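Local coordinates for 3-hydroxyisobutyrate dehydrogenase family protein (Geobacter sulfurreducens, PDB 3PDU), which binds NADP+ and is a beta-hydroxyacid dehydrogenase with succinic semialdehyde reductase activity, presumably interconverting succinic semialdehyde and gamma-hydroxybutyrate, at residues L9-V21 against V121-L133; D93-I105 against G162-V174. One frame throughout, in Å; residues are numbered along the deposited sequence.

Contact 1 of 2, residues L9-V21 against V121-L133. With NAP (NADP nicotinamide-adenine-dinucleotide phosphate), chain I.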
# COMPACT_ATOMS: atom_id res chain seq x y z
N LEU A 9 -30.95 15.12 -10.53
CA LEU A 9 -31.27 15.93 -9.36
C LEU A 9 -30.87 15.18 -8.11
O LEU A 9 -31.72 14.73 -7.34
CB LEU A 9 -32.78 16.25 -9.34
CG LEU A 9 -33.24 17.01 -10.59
CD1 LEU A 9 -34.76 17.14 -10.62
CD2 LEU A 9 -32.57 18.39 -10.67
N GLY A 10 -29.57 15.02 -7.92
CA GLY A 10 -29.07 14.31 -6.76
C GLY A 10 -28.67 15.29 -5.68
O GLY A 10 -29.19 16.41 -5.61
N ILE A 11 -27.75 14.86 -4.83
CA ILE A 11 -27.26 15.70 -3.74
C ILE A 11 -26.72 17.02 -4.26
O ILE A 11 -26.97 18.08 -3.66
CB ILE A 11 -26.18 14.97 -2.91
CG1 ILE A 11 -26.85 13.85 -2.10
CG2 ILE A 11 -25.43 15.94 -1.99
CD1 ILE A 11 -25.89 12.83 -1.55
N MET A 12 -25.99 16.97 -5.38
CA MET A 12 -25.44 18.18 -6.00
C MET A 12 -26.44 18.82 -6.97
O MET A 12 -26.65 20.04 -6.95
CB MET A 12 -24.14 17.86 -6.75
CG MET A 12 -22.97 17.39 -5.86
SD MET A 12 -22.38 18.70 -4.78
CE MET A 12 -21.48 19.74 -5.95
N GLY A 13 -27.05 18.01 -7.82
CA GLY A 13 -27.91 18.51 -8.88
C GLY A 13 -29.17 19.21 -8.40
O GLY A 13 -29.65 20.15 -9.03
N GLY A 14 -29.73 18.72 -7.30
CA GLY A 14 -30.92 19.35 -6.72
C GLY A 14 -30.66 20.82 -6.40
O GLY A 14 -31.34 21.70 -6.92
N PRO A 15 -29.67 21.09 -5.52
CA PRO A 15 -29.35 22.46 -5.12
C PRO A 15 -28.89 23.32 -6.31
O PRO A 15 -29.20 24.51 -6.36
CB PRO A 15 -28.17 22.29 -4.15
CG PRO A 15 -28.24 20.88 -3.69
CD PRO A 15 -28.97 20.07 -4.71
N MET A 16 -28.16 22.72 -7.25
CA MET A 16 -27.68 23.45 -8.42
C MET A 16 -28.86 23.86 -9.30
O MET A 16 -28.96 25.02 -9.70
CB MET A 16 -26.67 22.63 -9.23
CG MET A 16 -25.34 22.44 -8.50
SD MET A 16 -24.37 21.12 -9.24
CE MET A 16 -23.82 21.83 -10.81
N ALA A 17 -29.74 22.91 -9.59
CA ALA A 17 -30.93 23.24 -10.38
C ALA A 17 -31.77 24.31 -9.68
O ALA A 17 -32.27 25.24 -10.32
CB ALA A 17 -31.77 21.98 -10.65
N ALA A 18 -31.89 24.20 -8.36
CA ALA A 18 -32.67 25.16 -7.57
C ALA A 18 -32.07 26.57 -7.65
O ALA A 18 -32.80 27.56 -7.70
CB ALA A 18 -32.77 24.71 -6.12
N ASN A 19 -30.74 26.65 -7.64
CA ASN A 19 -30.07 27.94 -7.81
C ASN A 19 -30.42 28.62 -9.14
O ASN A 19 -30.57 29.84 -9.19
CB ASN A 19 -28.56 27.78 -7.67
CG ASN A 19 -28.13 27.72 -6.22
OD1 ASN A 19 -28.89 28.11 -5.34
ND2 ASN A 19 -26.91 27.25 -5.98
N LEU A 20 -30.54 27.84 -10.21
CA LEU A 20 -30.89 28.41 -11.51
C LEU A 20 -32.32 28.93 -11.49
O LEU A 20 -32.60 30.02 -11.99
CB LEU A 20 -30.72 27.37 -12.62
CG LEU A 20 -29.29 26.86 -12.85
CD1 LEU A 20 -29.24 25.85 -13.99
CD2 LEU A 20 -28.35 28.03 -13.15
N VAL A 21 -33.23 28.15 -10.91
CA VAL A 21 -34.62 28.61 -10.80
C VAL A 21 -34.70 29.88 -9.98
O VAL A 21 -35.35 30.85 -10.38
CB VAL A 21 -35.53 27.53 -10.18
CG1 VAL A 21 -36.95 28.09 -9.97
CG2 VAL A 21 -35.56 26.30 -11.09
N VAL A 121 -17.00 20.04 -11.00
CA VAL A 121 -16.82 21.07 -10.00
C VAL A 121 -16.05 20.61 -8.77
O VAL A 121 -16.04 19.42 -8.43
CB VAL A 121 -18.18 21.63 -9.54
CG1 VAL A 121 -18.99 22.14 -10.74
CG2 VAL A 121 -18.98 20.57 -8.76
N SER A 122 -15.40 21.55 -8.10
CA SER A 122 -14.81 21.28 -6.80
C SER A 122 -15.67 22.01 -5.77
O SER A 122 -15.95 23.20 -5.91
CB SER A 122 -13.35 21.78 -6.78
OG SER A 122 -12.74 21.54 -5.53
N GLY A 123 -16.11 21.30 -4.73
CA GLY A 123 -17.06 21.86 -3.78
C GLY A 123 -18.17 20.84 -3.54
O GLY A 123 -18.60 20.17 -4.48
N THR A 124 -18.62 20.72 -2.30
CA THR A 124 -19.53 19.65 -1.90
C THR A 124 -20.96 20.18 -1.76
O THR A 124 -21.32 21.17 -2.39
CB THR A 124 -19.00 18.90 -0.61
OG1 THR A 124 -19.83 17.78 -0.30
CG2 THR A 124 -18.95 19.81 0.59
N LYS A 125 -21.78 19.50 -0.97
CA LYS A 125 -23.19 19.85 -0.81
C LYS A 125 -23.47 21.32 -0.43
O LYS A 125 -24.28 22.00 -1.07
CB LYS A 125 -23.86 18.92 0.20
CG LYS A 125 -25.37 19.16 0.32
CD LYS A 125 -26.03 18.06 1.14
CE LYS A 125 -26.22 18.47 2.58
NZ LYS A 125 -27.41 19.35 2.77
N LYS A 126 -22.82 21.81 0.62
CA LYS A 126 -23.07 23.20 1.04
C LYS A 126 -22.69 24.22 -0.05
O LYS A 126 -23.47 25.13 -0.34
CB LYS A 126 -22.37 23.51 2.37
CG LYS A 126 -22.49 24.97 2.79
CD LYS A 126 -22.10 25.18 4.24
CE LYS A 126 -21.87 26.67 4.54
NZ LYS A 126 -23.08 27.50 4.26
N PRO A 127 -21.49 24.11 -0.63
CA PRO A 127 -21.15 24.98 -1.77
C PRO A 127 -22.16 24.89 -2.94
O PRO A 127 -22.44 25.91 -3.56
CB PRO A 127 -19.76 24.48 -2.20
CG PRO A 127 -19.15 23.98 -0.91
CD PRO A 127 -20.31 23.35 -0.15
N ALA A 128 -22.70 23.71 -3.21
CA ALA A 128 -23.70 23.58 -4.26
C ALA A 128 -24.93 24.41 -3.88
O ALA A 128 -25.44 25.18 -4.69
CB ALA A 128 -24.08 22.13 -4.48
N GLU A 129 -25.37 24.27 -2.63
CA GLU A 129 -26.51 25.03 -2.13
C GLU A 129 -26.26 26.53 -2.19
O GLU A 129 -27.13 27.30 -2.61
CB GLU A 129 -26.85 24.63 -0.68
CG GLU A 129 -27.49 23.26 -0.55
CD GLU A 129 -27.44 22.72 0.88
OE1 GLU A 129 -26.81 23.36 1.76
OE2 GLU A 129 -28.02 21.65 1.13
N ASP A 130 -25.06 26.95 -1.78
CA ASP A 130 -24.72 28.36 -1.66
C ASP A 130 -24.33 29.02 -2.98
O ASP A 130 -24.23 30.23 -3.05
CB ASP A 130 -23.55 28.55 -0.68
CG ASP A 130 -23.91 28.20 0.76
OD1 ASP A 130 -25.10 27.99 1.06
OD2 ASP A 130 -22.98 28.13 1.59
N GLY A 131 -24.06 28.21 -4.00
CA GLY A 131 -23.57 28.74 -5.26
C GLY A 131 -22.10 29.12 -5.22
O GLY A 131 -21.67 30.05 -5.90
N THR A 132 -21.31 28.40 -4.43
CA THR A 132 -19.90 28.76 -4.30
C THR A 132 -18.97 27.66 -4.83
O THR A 132 -17.85 27.49 -4.35
CB THR A 132 -19.57 29.12 -2.86
OG1 THR A 132 -19.86 28.00 -2.00
CG2 THR A 132 -20.41 30.34 -2.42
N LEU A 133 -19.44 26.92 -5.82
CA LEU A 133 -18.65 25.87 -6.46
C LEU A 133 -17.48 26.46 -7.24
O LEU A 133 -17.52 27.62 -7.65
CB LEU A 133 -19.53 25.08 -7.44
CG LEU A 133 -20.70 24.31 -6.83
CD1 LEU A 133 -21.61 23.74 -7.94
CD2 LEU A 133 -20.22 23.20 -5.89
PA NAP I . -25.97 11.45 -6.11
O1A NAP I . -25.65 10.03 -5.86
O2A NAP I . -26.75 12.08 -5.04
O5B NAP I . -26.71 11.64 -7.52
C5B NAP I . -26.39 10.93 -8.68
C4B NAP I . -27.37 11.36 -9.77
O4B NAP I . -27.14 10.58 -10.94
C3B NAP I . -28.84 11.12 -9.39
O3B NAP I . -29.62 12.11 -10.03
C2B NAP I . -29.14 9.77 -10.03
O2B NAP I . -30.48 9.55 -10.40
C1B NAP I . -28.32 9.90 -11.29
N9A NAP I . -28.00 8.61 -11.90
C8A NAP I . -27.19 7.62 -11.42
N7A NAP I . -27.19 6.61 -12.34
C5A NAP I . -27.96 6.97 -13.38
C6A NAP I . -28.29 6.33 -14.57
N6A NAP I . -27.79 5.12 -14.85
N1A NAP I . -29.14 6.96 -15.45
C2A NAP I . -29.64 8.22 -15.16
N3A NAP I . -29.31 8.84 -13.98
C4A NAP I . -28.48 8.22 -13.11
O3 NAP I . -24.55 12.15 -6.37
PN NAP I . -24.04 13.66 -6.26
O1N NAP I . -23.32 13.80 -4.98
O2N NAP I . -25.14 14.57 -6.67
O5D NAP I . -22.94 13.57 -7.42
C5D NAP I . -23.21 13.86 -8.78
C4D NAP I . -21.86 14.04 -9.46
O4D NAP I . -21.18 15.14 -8.88
C3D NAP I . -20.95 12.83 -9.21
O3D NAP I . -20.12 12.67 -10.35
C2D NAP I . -20.08 13.25 -8.04
O2D NAP I . -18.83 12.58 -8.01
C1D NAP I . -19.93 14.73 -8.38
N1N NAP I . -19.59 15.62 -7.27
C2N NAP I . -20.16 15.46 -6.04
C3N NAP I . -19.84 16.35 -5.00
C7N NAP I . -20.47 16.21 -3.64
O7N NAP I . -19.85 16.86 -2.57
N7N NAP I . -21.57 15.49 -3.43
C4N NAP I . -18.95 17.39 -5.25
C5N NAP I . -18.40 17.56 -6.52
C6N NAP I . -18.74 16.67 -7.53
P2B NAP I . -31.48 8.80 -9.38
O1X NAP I . -32.51 8.16 -10.27
O2X NAP I . -30.71 7.79 -8.57
O3X NAP I . -32.10 9.81 -8.46
O HOH W 1 -27.11 30.52 -3.93

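Contact 2 of 2, residues D93-I105 against G162-V174. With NAP (NADP nicotinamide-adenine-dinucleotide phosphate), chain I.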
# COMPACT_ATOMS: atom_id res chain seq x y z
N ASP A 93 -21.82 18.86 -19.33
CA ASP A 93 -21.82 17.75 -18.39
C ASP A 93 -20.91 18.09 -17.23
O ASP A 93 -19.70 18.22 -17.38
CB ASP A 93 -21.39 16.44 -19.08
CG ASP A 93 -21.77 15.19 -18.27
OD1 ASP A 93 -22.17 15.33 -17.09
OD2 ASP A 93 -21.66 14.07 -18.81
N MET A 94 -21.52 18.26 -16.06
CA MET A 94 -20.78 18.66 -14.87
C MET A 94 -20.50 17.47 -13.96
O MET A 94 -19.94 17.63 -12.86
CB MET A 94 -21.56 19.76 -14.14
CG MET A 94 -21.78 20.98 -15.04
SD MET A 94 -22.54 22.41 -14.23
CE MET A 94 -21.12 23.18 -13.46
N SER A 95 -20.87 16.28 -14.42
CA SER A 95 -20.59 15.03 -13.71
C SER A 95 -19.09 14.79 -13.59
O SER A 95 -18.33 15.13 -14.50
CB SER A 95 -21.19 13.84 -14.49
OG SER A 95 -22.54 14.05 -14.84
N THR A 96 -18.64 14.16 -12.50
CA THR A 96 -17.24 13.77 -12.41
C THR A 96 -17.05 12.42 -13.09
O THR A 96 -17.53 11.40 -12.60
CB THR A 96 -16.73 13.71 -10.95
OG1 THR A 96 -16.79 15.02 -10.38
CG2 THR A 96 -15.25 13.21 -10.89
N VAL A 97 -16.37 12.43 -14.24
CA VAL A 97 -16.14 11.23 -15.04
C VAL A 97 -14.69 11.25 -15.53
O VAL A 97 -13.96 12.22 -15.31
CB VAL A 97 -17.10 11.17 -16.28
CG1 VAL A 97 -18.59 11.09 -15.85
CG2 VAL A 97 -16.87 12.38 -17.20
N ASP A 98 -14.27 10.18 -16.19
CA ASP A 98 -12.93 10.16 -16.79
C ASP A 98 -12.90 10.95 -18.10
O ASP A 98 -13.95 11.20 -18.70
CB ASP A 98 -12.52 8.72 -17.08
CG ASP A 98 -13.47 8.03 -18.03
OD1 ASP A 98 -14.60 7.68 -17.62
OD2 ASP A 98 -13.08 7.84 -19.20
N ASP A 99 -11.70 11.29 -18.55
CA ASP A 99 -11.51 12.07 -19.77
C ASP A 99 -11.90 11.30 -21.03
O ASP A 99 -12.26 11.91 -22.03
CB ASP A 99 -10.07 12.61 -19.88
CG ASP A 99 -9.00 11.53 -19.73
OD1 ASP A 99 -9.23 10.53 -19.02
OD2 ASP A 99 -7.90 11.70 -20.29
N GLU A 100 -11.83 9.97 -21.00
CA GLU A 100 -12.25 9.21 -22.18
C GLU A 100 -13.77 9.29 -22.37
O GLU A 100 -14.26 9.39 -23.50
CB GLU A 100 -11.74 7.77 -22.13
CG GLU A 100 -10.21 7.71 -22.09
CD GLU A 100 -9.63 6.36 -22.49
OE1 GLU A 100 -10.10 5.32 -21.97
OE2 GLU A 100 -8.67 6.33 -23.29
N THR A 101 -14.51 9.26 -21.27
CA THR A 101 -15.96 9.41 -21.30
C THR A 101 -16.39 10.80 -21.78
O THR A 101 -17.22 10.93 -22.69
CB THR A 101 -16.58 9.10 -19.91
OG1 THR A 101 -16.41 7.71 -19.62
CG2 THR A 101 -18.08 9.43 -19.86
N SER A 102 -15.84 11.85 -21.17
CA SER A 102 -16.20 13.20 -21.59
C SER A 102 -15.85 13.45 -23.07
O SER A 102 -16.62 14.07 -23.79
CB SER A 102 -15.63 14.27 -20.66
OG SER A 102 -14.21 14.29 -20.70
N THR A 103 -14.69 12.95 -23.51
CA THR A 103 -14.31 13.11 -24.91
C THR A 103 -15.31 12.42 -25.83
O THR A 103 -15.73 13.00 -26.84
CB THR A 103 -12.90 12.56 -25.20
OG1 THR A 103 -11.93 13.37 -24.52
CG2 THR A 103 -12.61 12.59 -26.70
N ALA A 104 -15.70 11.20 -25.48
CA ALA A 104 -16.65 10.43 -26.31
C ALA A 104 -18.03 11.09 -26.37
O ALA A 104 -18.67 11.15 -27.43
CB ALA A 104 -16.77 9.00 -25.80
N ILE A 105 -18.50 11.59 -25.23
CA ILE A 105 -19.78 12.29 -25.17
C ILE A 105 -19.71 13.55 -26.02
O ILE A 105 -20.60 13.81 -26.84
CB ILE A 105 -20.17 12.63 -23.72
CG1 ILE A 105 -20.55 11.34 -22.97
CG2 ILE A 105 -21.33 13.62 -23.69
CD1 ILE A 105 -20.65 11.51 -21.46
N GLY A 162 -9.12 24.45 -21.49
CA GLY A 162 -8.69 24.07 -22.82
C GLY A 162 -9.58 23.04 -23.46
O GLY A 162 -10.81 23.14 -23.39
N GLU A 163 -8.98 22.04 -24.10
CA GLU A 163 -9.72 21.00 -24.81
C GLU A 163 -10.46 20.04 -23.88
O GLU A 163 -10.05 19.85 -22.73
CB GLU A 163 -8.77 20.19 -25.70
CG GLU A 163 -7.87 21.04 -26.60
CD GLU A 163 -8.51 21.36 -27.94
OE1 GLU A 163 -9.75 21.26 -28.07
OE2 GLU A 163 -7.76 21.71 -28.88
N VAL A 164 -11.54 19.44 -24.37
CA VAL A 164 -12.28 18.46 -23.59
C VAL A 164 -11.32 17.41 -23.06
O VAL A 164 -10.42 16.95 -23.78
CB VAL A 164 -13.39 17.77 -24.42
CG1 VAL A 164 -14.08 16.70 -23.59
CG2 VAL A 164 -14.40 18.80 -24.90
N GLY A 165 -11.49 17.07 -21.79
CA GLY A 165 -10.58 16.14 -21.13
C GLY A 165 -9.74 16.80 -20.05
O GLY A 165 -9.43 16.15 -19.05
N GLN A 166 -9.34 18.06 -20.25
CA GLN A 166 -8.50 18.75 -19.27
C GLN A 166 -9.27 19.07 -17.99
O GLN A 166 -8.71 19.06 -16.90
CB GLN A 166 -7.92 20.05 -19.85
CG GLN A 166 -6.96 19.82 -21.01
CD GLN A 166 -5.77 18.98 -20.59
OE1 GLN A 166 -4.83 19.49 -20.00
NE2 GLN A 166 -5.82 17.68 -20.89
N GLY A 167 -10.56 19.36 -18.14
CA GLY A 167 -11.43 19.57 -16.99
C GLY A 167 -11.55 18.30 -16.16
O GLY A 167 -11.37 18.32 -14.95
N ALA A 168 -11.83 17.18 -16.82
CA ALA A 168 -11.93 15.91 -16.10
C ALA A 168 -10.61 15.57 -15.41
O ALA A 168 -10.59 15.12 -14.25
CB ALA A 168 -12.34 14.78 -17.05
N ARG A 169 -9.50 15.79 -16.11
CA ARG A 169 -8.19 15.50 -15.54
C ARG A 169 -7.90 16.36 -14.31
O ARG A 169 -7.48 15.83 -13.28
CB ARG A 169 -7.09 15.65 -16.59
CG ARG A 169 -7.09 14.51 -17.63
CD ARG A 169 -6.13 14.79 -18.79
NE ARG A 169 -5.98 13.60 -19.63
CZ ARG A 169 -5.00 13.43 -20.51
NH1 ARG A 169 -4.10 14.38 -20.70
NH2 ARG A 169 -4.94 12.30 -21.21
N MET A 170 -8.15 17.67 -14.40
CA MET A 170 -8.00 18.53 -13.23
C MET A 170 -8.86 18.06 -12.05
O MET A 170 -8.39 18.00 -10.91
CB MET A 170 -8.36 19.98 -13.57
CG MET A 170 -8.20 20.95 -12.40
SD MET A 170 -6.46 21.21 -11.89
CE MET A 170 -5.94 22.37 -13.16
N LYS A 171 -10.13 17.75 -12.31
CA LYS A 171 -11.04 17.29 -11.26
C LYS A 171 -10.53 16.02 -10.60
O LYS A 171 -10.53 15.89 -9.37
CB LYS A 171 -12.44 17.07 -11.84
CG LYS A 171 -13.44 16.41 -10.87
CD LYS A 171 -13.67 17.28 -9.62
CE LYS A 171 -14.59 16.58 -8.61
NZ LYS A 171 -14.65 17.32 -7.31
N LEU A 172 -10.09 15.06 -11.41
CA LEU A 172 -9.60 13.80 -10.85
C LEU A 172 -8.31 13.99 -10.01
O LEU A 172 -8.11 13.32 -8.98
CB LEU A 172 -9.41 12.76 -11.96
CG LEU A 172 -10.72 12.25 -12.57
CD1 LEU A 172 -10.45 11.25 -13.68
CD2 LEU A 172 -11.65 11.64 -11.51
N VAL A 173 -7.45 14.89 -10.45
CA VAL A 173 -6.21 15.18 -9.72
C VAL A 173 -6.54 15.83 -8.38
O VAL A 173 -6.02 15.43 -7.35
CB VAL A 173 -5.27 16.10 -10.54
CG1 VAL A 173 -4.16 16.66 -9.64
CG2 VAL A 173 -4.66 15.34 -11.72
N VAL A 174 -7.40 16.84 -8.41
CA VAL A 174 -7.84 17.49 -7.18
C VAL A 174 -8.47 16.50 -6.20
O VAL A 174 -8.13 16.50 -5.02
CB VAL A 174 -8.83 18.63 -7.48
CG1 VAL A 174 -9.46 19.16 -6.18
CG2 VAL A 174 -8.12 19.75 -8.25
PA NAP I . -25.97 11.45 -6.11
O1A NAP I . -25.65 10.03 -5.86
O2A NAP I . -26.75 12.08 -5.04
O5B NAP I . -26.71 11.64 -7.52
C5B NAP I . -26.39 10.93 -8.68
C4B NAP I . -27.37 11.36 -9.77
O4B NAP I . -27.14 10.58 -10.94
C3B NAP I . -28.84 11.12 -9.39
O3B NAP I . -29.62 12.11 -10.03
C2B NAP I . -29.14 9.77 -10.03
O2B NAP I . -30.48 9.55 -10.40
C1B NAP I . -28.32 9.90 -11.29
N9A NAP I . -28.00 8.61 -11.90
C8A NAP I . -27.19 7.62 -11.42
N7A NAP I . -27.19 6.61 -12.34
C5A NAP I . -27.96 6.97 -13.38
C6A NAP I . -28.29 6.33 -14.57
N6A NAP I . -27.79 5.12 -14.85
N1A NAP I . -29.14 6.96 -15.45
C2A NAP I . -29.64 8.22 -15.16
N3A NAP I . -29.31 8.84 -13.98
C4A NAP I . -28.48 8.22 -13.11
O3 NAP I . -24.55 12.15 -6.37
PN NAP I . -24.04 13.66 -6.26
O1N NAP I . -23.32 13.80 -4.98
O2N NAP I . -25.14 14.57 -6.67
O5D NAP I . -22.94 13.57 -7.42
C5D NAP I . -23.21 13.86 -8.78
C4D NAP I . -21.86 14.04 -9.46
O4D NAP I . -21.18 15.14 -8.88
C3D NAP I . -20.95 12.83 -9.21
O3D NAP I . -20.12 12.67 -10.35
C2D NAP I . -20.08 13.25 -8.04
O2D NAP I . -18.83 12.58 -8.01
C1D NAP I . -19.93 14.73 -8.38
N1N NAP I . -19.59 15.62 -7.27
C2N NAP I . -20.16 15.46 -6.04
C3N NAP I . -19.84 16.35 -5.00
C7N NAP I . -20.47 16.21 -3.64
O7N NAP I . -19.85 16.86 -2.57
N7N NAP I . -21.57 15.49 -3.43
C4N NAP I . -18.95 17.39 -5.25
C5N NAP I . -18.40 17.56 -6.52
C6N NAP I . -18.74 16.67 -7.53
P2B NAP I . -31.48 8.80 -9.38
O1X NAP I . -32.51 8.16 -10.27
O2X NAP I . -30.71 7.79 -8.57
O3X NAP I . -32.10 9.81 -8.46

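Contact 1 of 2, residues L9-V21 against V121-L133
The CE methyl of Met12 sits at the apolar centre, 3.8 Å from CB of Ala128 and 3.7 Å from CD2 of Leu133, with CG2 of Val121 also against it. Bends at chi2 (-67°) and chi3 (-74°) fold the chain so that SD lies over the face of the cofactor's carboxamide, 3.3 Å from NAP C7N. With alanine in place of Met12, a gap would probably open between Val121, Ala128 and Leu133, and the nicotinamide carboxamide would be likely to lose the packing over its face. One turn on, Met16 crosses Leu133 at about a right angle, its CG 4.0 Å from CD1 of the leucine. Ala128, a small residue, lies where helices 13-21 and 125-130 run side by side, nearly parallel at 13°, with their axes 7.9 Å apart. Pro15 lies on this seam, where its CB touches the Glu129 backbone and also CG of Glu129 at 3.8 Å.

Toward the polar edge, CG2 of Ile11 rests on the aliphatic part of Lys125, 3.8 Å from CD. Beyond it NZ of Lys125 forms a salt bridge with OE2 of Glu129, one helical turn along. At the other end of the seam, Asn19 ND2 gives a weak hydrogen bond of 3.4 Å to Glu129 O, close to where Gly131 leaves the short helix with positive phi. The backbone amides of Ile11 and Met12 donate to pyrophosphate oxygens O2A and O2N of NAP, as in a Rossmann glycine-rich turn. Elsewhere on helix 13-23, Met16 and Leu20 pack on Phe6 of strand 4-7 and Leu154 of helix 148-154, and Ala17 and Ala18 on Leu40 of helix 38-43.

Contact 2 of 2, residues D93-I105 against G162-V174
Ala168 presses its CB methyl under the start of helix 99-105, 3.5 Å from O of Val97 and close to the backbone N of Asp99, a buried amide without a partner in the model. CD1 of Leu172, a turn further along, continues this packing 4.1 Å from CA of Asp98. Asp99 carries the polar link: OD2 takes NE of Arg169 at 2.8 Å, a salt bridge with a weak second bond from NH2. The carboxylate and guanidinium planes stand 54° apart, and NE meets OD2 from above the carboxylate plane. Setting CG between backbone N and carbonyl carbon (chi1 53°) brings the carboxylate to Arg169; OD1 forms a salt bridge with Arg250 of helix 234-251, and NH1 of Arg169 bonds Cys195 O of a neighbouring subunit.

At the far end CG1 of Val164 covers O of Ser102 at 3.7 Å. The hydroxyl of Ser102 bonds Glu118, whose other oxygen accepts from the amides of Gly165 and Ala168, gripping the start of helix 166-174. At the cofactor end, Thr96 N donates to the ribose hydroxyl O3D of NAP at 3.0 Å. Its side chain crosses Lys171 at about a right angle, CG2 3.7 Å from CG of the lysine, whose amine probably bonds Val121 O. The helices run nearly antiparallel (156°). Joining the Rossmann-type dinucleotide-binding domain to the long helix 166-194, the packing fits the domain junction of beta-hydroxyacid dehydrogenases.

How the contacts relate
Contacts 1 and 2 have centres 19 Å apart, yet both border the same NADP molecule, contact 1 at its pyrophosphate and nicotinamide, contact 2 at the nicotinamide ribose and ring. Their segments alternate along the chain, and they touch directly. Met94 of segment 93-105 reaches contact 1: its CE lies 3.6 Å from CG1 of Val121 and its SD 3.7 Å from CE of Met16. In one of its two modelled conformers, Lys171 has NZ 2.8 Å from Val121 O, a probable hydrogen bond, with Asn175 as a further partner. The same conformer puts NZ 3.8 Å from NAP C5N, tentatively consistent with the active-site lysine of related beta-hydroxyacid dehydrogenases.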